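Local coordinates for protein actin depolymerization factor 2 (Plasmodium berghei, PDB 2XFA) that probably binds actin and promotes the disassembly of its filaments in the malaria parasite, at residues I59-R62 against I63-L67; K107-Y110 against A111-E115. All blocks are in the same frame, centred on the assembly; numbering follows the deposited sequence.

Contact 1 (I59-R62 against I63-L67)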
ATOM      1  N   ILE A  59      -5.319  -9.768  -6.553  1.00 41.13           N
ATOM      2  CA  ILE A  59      -4.393  -8.672  -6.351  1.00 40.73           C
ATOM      3  C   ILE A  59      -3.843  -8.688  -4.911  1.00 34.99           C
ATOM      4  O   ILE A  59      -2.658  -8.478  -4.695  1.00 40.49           O
ATOM      5  CB  ILE A  59      -4.981  -7.313  -6.813  1.00 59.96           C
ATOM      6  CG1 ILE A  59      -3.976  -6.194  -6.595  1.00 49.35           C
ATOM      7  CG2 ILE A  59      -6.254  -6.989  -6.075  1.00 64.51           C
ATOM      8  CD1 ILE A  59      -4.112  -5.572  -5.271  1.00 52.89           C
ATOM      9  N   ILE A  60      -4.720  -8.948  -3.948  1.00 38.53           N
ATOM     10  CA  ILE A  60      -4.371  -9.102  -2.542  1.00 40.56           C
ATOM     11  C   ILE A  60      -3.337 -10.237  -2.364  1.00 38.84           C
ATOM     12  O   ILE A  60      -2.365 -10.087  -1.622  1.00 34.67           O
ATOM     13  CB  ILE A  60      -5.630  -9.414  -1.705  1.00 42.45           C
ATOM     14  CG1 ILE A  60      -6.571  -8.200  -1.663  1.00 43.58           C
ATOM     15  CG2 ILE A  60      -5.263  -9.865  -0.298  1.00 43.55           C
ATOM     16  CD1 ILE A  60      -7.992  -8.563  -1.227  1.00 41.46           C
ATOM     17  N   MET A  61      -3.523 -11.336  -3.090  1.00 36.90           N
ATOM     18  CA  MET A  61      -2.556 -12.439  -3.050  1.00 37.59           C
ATOM     19  C   MET A  61      -1.183 -11.999  -3.552  1.00 48.86           C
ATOM     20  O   MET A  61      -0.150 -12.287  -2.925  1.00 44.78           O
ATOM     21  CB  MET A  61      -3.076 -13.631  -3.845  1.00 40.31           C
ATOM     22  CG  MET A  61      -2.141 -14.812  -3.885  1.00 70.81           C
ATOM     23  SD  MET A  61      -2.700 -15.997  -5.120  1.00122.77           S
ATOM     24  CE  MET A  61      -2.687 -14.979  -6.593  1.00131.47           C
ATOM     25  N   ARG A  62      -1.168 -11.286  -4.675  1.00 44.94           N
ATOM     26  CA  ARG A  62       0.089 -10.801  -5.243  1.00 47.77           C
ATOM     27  C   ARG A  62       0.801  -9.819  -4.313  1.00 43.25           C
ATOM     28  O   ARG A  62       2.014  -9.857  -4.162  1.00 40.77           O
ATOM     29  CB  ARG A  62      -0.176 -10.127  -6.585  1.00 58.85           C
ATOM     30  CG  ARG A  62      -0.802 -11.051  -7.618  1.00 64.36           C
ATOM     31  CD  ARG A  62       0.242 -11.704  -8.473  1.00 72.01           C
ATOM     32  NE  ARG A  62       0.615 -10.860  -9.601  1.00 73.53           N
ATOM     33  CZ  ARG A  62       0.206 -11.059 -10.851  1.00 77.58           C
ATOM     34  NH1 ARG A  62      -0.599 -12.077 -11.146  1.00 79.87           N
ATOM     35  NH2 ARG A  62       0.605 -10.237 -11.809  1.00 78.85           N
ATOM     36  N   ILE A  63       0.043  -8.926  -3.692  1.00 36.23           N
ATOM     37  CA  ILE A  63       0.641  -7.994  -2.749  1.00 35.57           C
ATOM     38  C   ILE A  63       1.236  -8.746  -1.584  1.00 34.28           C
ATOM     39  O   ILE A  63       2.345  -8.464  -1.172  1.00 36.11           O
ATOM     40  CB  ILE A  63      -0.375  -6.987  -2.196  1.00 32.77           C
ATOM     41  CG1 ILE A  63      -0.898  -6.098  -3.316  1.00 31.96           C
ATOM     42  CG2 ILE A  63       0.267  -6.132  -1.133  1.00 30.97           C
ATOM     43  CD1 ILE A  63      -2.009  -5.155  -2.849  1.00 33.77           C
ATOM     44  N   LYS A  64       0.483  -9.709  -1.069  1.00 35.06           N
ATOM     45  CA  LYS A  64       0.902 -10.458   0.105  1.00 34.38           C
ATOM     46  C   LYS A  64       2.228 -11.178  -0.147  1.00 37.70           C
ATOM     47  O   LYS A  64       3.097 -11.222   0.717  1.00 38.67           O
ATOM     48  CB  LYS A  64      -0.174 -11.453   0.507  1.00 42.29           C
ATOM     49  CG  LYS A  64       0.200 -12.308   1.715  1.00 48.70           C
ATOM     50  CD  LYS A  64       0.105 -13.786   1.388  1.00 49.23           C
ATOM     51  CE  LYS A  64       0.698 -14.639   2.506  1.00 61.61           C
ATOM     52  NZ  LYS A  64       0.600 -16.104   2.213  1.00 75.14           N
ATOM     53  N   ASN A  65       2.398 -11.710  -1.344  1.00 32.46           N
ATOM     54  CA  ASN A  65       3.613 -12.455  -1.641  1.00 37.15           C
ATOM     55  C   ASN A  65       4.840 -11.552  -1.662  1.00 33.35           C
ATOM     56  O   ASN A  65       5.954 -12.042  -1.617  1.00 40.43           O
ATOM     57  CB  ASN A  65       3.469 -13.222  -2.953  1.00 47.11           C
ATOM     58  CG  ASN A  65       2.541 -14.400  -2.824  1.00 59.42           C
ATOM     59  OD1 ASN A  65       2.450 -15.006  -1.756  1.00 61.82           O
ATOM     60  ND2 ASN A  65       1.838 -14.732  -3.907  1.00 60.00           N
ATOM     61  N   ASN A  66       4.626 -10.234  -1.700  1.00 31.04           N
ATOM     62  CA  ASN A  66       5.729  -9.259  -1.625  1.00 38.49           C
ATOM     63  C   ASN A  66       6.018  -8.732  -0.223  1.00 38.55           C
ATOM     64  O   ASN A  66       6.901  -7.896  -0.048  1.00 41.76           O
ATOM     65  CB  ASN A  66       5.457  -8.033  -2.510  1.00 35.03           C
ATOM     66  CG  ASN A  66       5.480  -8.351  -3.994  1.00 49.68           C
ATOM     67  OD1 ASN A  66       4.435  -8.380  -4.652  1.00 54.26           O
ATOM     68  ND2 ASN A  66       6.675  -8.585  -4.532  1.00 48.22           N
ATOM     69  N   LEU A  67       5.271  -9.199   0.768  1.00 35.55           N
ATOM     70  CA  LEU A  67       5.414  -8.701   2.130  1.00 32.44           C
ATOM     71  C   LEU A  67       6.057  -9.737   3.033  1.00 36.55           C
ATOM     72  O   LEU A  67       6.070 -10.918   2.706  1.00 38.25           O
ATOM     73  CB  LEU A  67       4.033  -8.321   2.687  1.00 29.44           C
ATOM     74  CG  LEU A  67       3.327  -7.260   1.825  1.00 31.00           C
ATOM     75  CD1 LEU A  67       1.918  -6.980   2.352  1.00 27.03           C
ATOM     76  CD2 LEU A  67       4.165  -5.972   1.769  1.00 26.68           C
TER
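I63 N, K64 N and N65 N reach back one helical turn to I59 O, I60 O and M61 O, and the first of these bonds, I63 N to I59 O at 2.9 Å, is nearly straight, with an N-H...O angle of 162°. The next, K64 N to I60 O, is also 2.9 Å, and N65 N to M61 O is slightly longer at 3.1 Å. On the buried flank I59 and I63 run alongside each other, their ends heading into the sheet. With CG1 of I59 anti to the backbone N (chi1 -180°), its CD1 is carried forward to CD1 of I63; the modelled 3.2 Å between them is shorter than a normal methyl contact and doubtful in detail. CG1 of I63 also rests 3.3 Å from I59 O, beside the carbonyl that its own N-H uses. These residues lie on helix 56-65, which packs against the central mixed sheet of the ADF-homology fold: I59 meets M79 and I63 meets I75 and A77 on strand 73-81, while Y31 of strand 31-37 touches both isoleucines. The flank carrying M61 and N65 is more open. Here the two side chains run parallel to one another, CG of M61 lying 4.0 Å from ND2 of N65 in a loose contact. The folded chain of R62 brings its NE to a salt bridge with E48. On another side of the helix, I60 and M61 touch E138 and K64 touches F137, both of helix 137-146.

Contact 2 (K107-Y110 against A111-E115)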
ATOM      1  N   LYS A 107       9.244   0.103  13.050  1.00 54.29           N
ATOM      2  CA  LYS A 107       7.832   0.401  13.290  1.00 58.62           C
ATOM      3  C   LYS A 107       7.579   1.897  13.535  1.00 56.17           C
ATOM      4  O   LYS A 107       6.764   2.513  12.859  1.00 54.83           O
ATOM      5  CB  LYS A 107       7.278  -0.431  14.450  1.00 64.51           C
ATOM      6  CG  LYS A 107       6.731  -1.783  14.026  1.00 61.76           C
ATOM      7  CD  LYS A 107       6.288  -2.619  15.212  1.00 57.51           C
ATOM      8  CE  LYS A 107       4.772  -2.733  15.267  1.00 61.76           C
ATOM      9  NZ  LYS A 107       4.172  -3.268  14.008  1.00 55.40           N
ATOM     10  N   MET A 108       8.275   2.482  14.499  1.00 55.18           N
ATOM     11  CA  MET A 108       8.065   3.901  14.802  1.00 52.69           C
ATOM     12  C   MET A 108       8.376   4.806  13.611  1.00 45.32           C
ATOM     13  O   MET A 108       7.576   5.658  13.267  1.00 52.56           O
ATOM     14  CB  MET A 108       8.830   4.316  16.062  1.00 52.72           C
ATOM     15  CG  MET A 108       8.255   3.686  17.333  1.00 60.90           C
ATOM     16  SD  MET A 108       9.075   4.170  18.874  1.00115.97           S
ATOM     17  CE  MET A 108       8.237   5.703  19.289  1.00 88.85           C
ATOM     18  N   LEU A 109       9.507   4.582  12.951  1.00 50.05           N
ATOM     19  CA  LEU A 109       9.871   5.375  11.783  1.00 50.75           C
ATOM     20  C   LEU A 109       8.834   5.315  10.655  1.00 49.65           C
ATOM     21  O   LEU A 109       8.495   6.332  10.059  1.00 41.92           O
ATOM     22  CB  LEU A 109      11.223   4.940  11.245  1.00 53.71           C
ATOM     23  CG  LEU A 109      11.841   6.014  10.348  1.00 61.91           C
ATOM     24  CD1 LEU A 109      12.548   7.071  11.206  1.00 59.27           C
ATOM     25  CD2 LEU A 109      12.805   5.395   9.351  1.00 59.29           C
ATOM     26  N   TYR A 110       8.341   4.123  10.340  1.00 44.56           N
ATOM     27  CA  TYR A 110       7.312   4.014   9.315  1.00 38.15           C
ATOM     28  C   TYR A 110       6.029   4.763   9.709  1.00 35.06           C
ATOM     29  O   TYR A 110       5.448   5.483   8.907  1.00 41.51           O
ATOM     30  CB  TYR A 110       7.007   2.547   9.001  1.00 30.68           C
ATOM     31  CG  TYR A 110       7.883   1.980   7.921  1.00 27.11           C
ATOM     32  CD1 TYR A 110       9.111   1.409   8.221  1.00 37.52           C
ATOM     33  CD2 TYR A 110       7.488   2.016   6.608  1.00 28.08           C
ATOM     34  CE1 TYR A 110       9.909   0.859   7.210  1.00 32.17           C
ATOM     35  CE2 TYR A 110       8.263   1.463   5.605  1.00 32.17           C
ATOM     36  CZ  TYR A 110       9.467   0.888   5.914  1.00 31.23           C
ATOM     37  OH  TYR A 110      10.232   0.374   4.907  1.00 31.71           O
ATOM     38  N   ALA A 111       5.592   4.579  10.943  1.00 37.26           N
ATOM     39  CA  ALA A 111       4.396   5.249  11.412  1.00 42.60           C
ATOM     40  C   ALA A 111       4.611   6.751  11.408  1.00 49.10           C
ATOM     41  O   ALA A 111       3.729   7.493  11.015  1.00 47.79           O
ATOM     42  CB  ALA A 111       4.018   4.771  12.805  1.00 51.94           C
ATOM     43  N   ALA A 112       5.793   7.195  11.825  1.00 50.61           N
ATOM     44  CA  ALA A 112       6.024   8.626  11.968  1.00 51.26           C
ATOM     45  C   ALA A 112       6.214   9.297  10.618  1.00 45.72           C
ATOM     46  O   ALA A 112       6.133  10.508  10.526  1.00 49.81           O
ATOM     47  CB  ALA A 112       7.217   8.900  12.877  1.00 55.07           C
ATOM     48  N   SER A 113       6.451   8.494   9.584  1.00 45.16           N
ATOM     49  CA  SER A 113       6.705   8.968   8.220  1.00 48.88           C
ATOM     50  C   SER A 113       5.483   8.815   7.319  1.00 45.27           C
ATOM     51  O   SER A 113       5.408   9.417   6.247  1.00 45.16           O
ATOM     52  CB  SER A 113       7.851   8.161   7.583  1.00 50.08           C
ATOM     53  OG  SER A 113       9.079   8.337   8.277  1.00 50.53           O
ATOM     54  N   LYS A 114       4.543   7.975   7.738  1.00 51.91           N
ATOM     55  CA  LYS A 114       3.374   7.663   6.915  1.00 45.03           C
ATOM     56  C   LYS A 114       2.730   8.952   6.358  1.00 49.57           C
ATOM     57  O   LYS A 114       2.488   9.075   5.151  1.00 45.19           O
ATOM     58  CB  LYS A 114       2.384   6.860   7.755  1.00 45.54           C
ATOM     59  CG  LYS A 114       1.077   6.487   7.074  1.00 55.62           C
ATOM     60  CD  LYS A 114       0.200   5.720   8.075  1.00 61.81           C
ATOM     61  CE  LYS A 114      -1.302   5.909   7.831  1.00 70.81           C
ATOM     62  NZ  LYS A 114      -1.973   4.704   7.220  1.00 70.13           N
ATOM     63  N   GLU A 115       2.473   9.911   7.242  1.00 41.32           N
ATOM     64  CA  GLU A 115       1.864  11.194   6.846  1.00 61.72           C
ATOM     65  C   GLU A 115       2.609  11.928   5.728  1.00 61.49           C
ATOM     66  O   GLU A 115       1.996  12.566   4.859  1.00 54.59           O
ATOM     67  CB  GLU A 115       1.739  12.151   8.048  1.00 78.11           C
ATOM     68  CG  GLU A 115       1.001  11.591   9.270  1.00 89.38           C
ATOM     69  CD  GLU A 115       1.927  10.879  10.259  1.00 87.17           C
ATOM     70  OE1 GLU A 115       2.376  11.527  11.238  1.00 96.73           O
ATOM     71  OE2 GLU A 115       2.200   9.674  10.056  1.00 58.30           O
TER
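S113 turns its hydroxyl back onto the carbonyl of L109, OG donating to L109 O at 2.7 Å. With OG anti to its own carbonyl carbon (chi1 -63°), the hydroxyl lies beside the backbone N and reaches an oxygen that S113 N grips only weakly, at 3.0 Å; L109 O thus takes two bonds from one residue. The carbonyl of Y110 is shared as well: S113 N approaches from above its plane at 3.2 Å, K114 N adds a weak bond, and Y74 OH a further one. Earlier in the turn the pattern is plainer, with A111 N to K107 O at 3.1 Å and an N-H...O angle of 168°, and A112 N to M108 O at 2.8 Å. The buried side is closely packed, S113 lying against I36 and Y74. M108 and A111 are exposed, and there the methyl of A111 simply rests 3.6 Å from K107 O. In the beta-alpha-beta unit formed by helix 104-118 with strands 89-97 and 126-130, the Y110 side chain packs on F96 and its ring meets that of Y74, planes about 55° apart, while Y110 OH bonds to I36 N of strand 31-37 and K114 NZ to S127 OG of strand 126-130.

Contact 1 comes first along the chain, in helix 56-65, and closes before contact 2 opens in helix 104-118; strands 73-81 and 89-97 run between them. Their centres are 21 Å apart, on opposite sides of the centre of the chain, and their nearest atoms stay about 9 Å from each other without touching. What they share is the mixed sheet: both helices pack on strands 31-37 and 73-81, within a single small domain. In ADF/cofilin relatives the long helix of the beta-alpha-beta unit contributes to the actin-binding face, consistent with a similar role for contact 2's helix here.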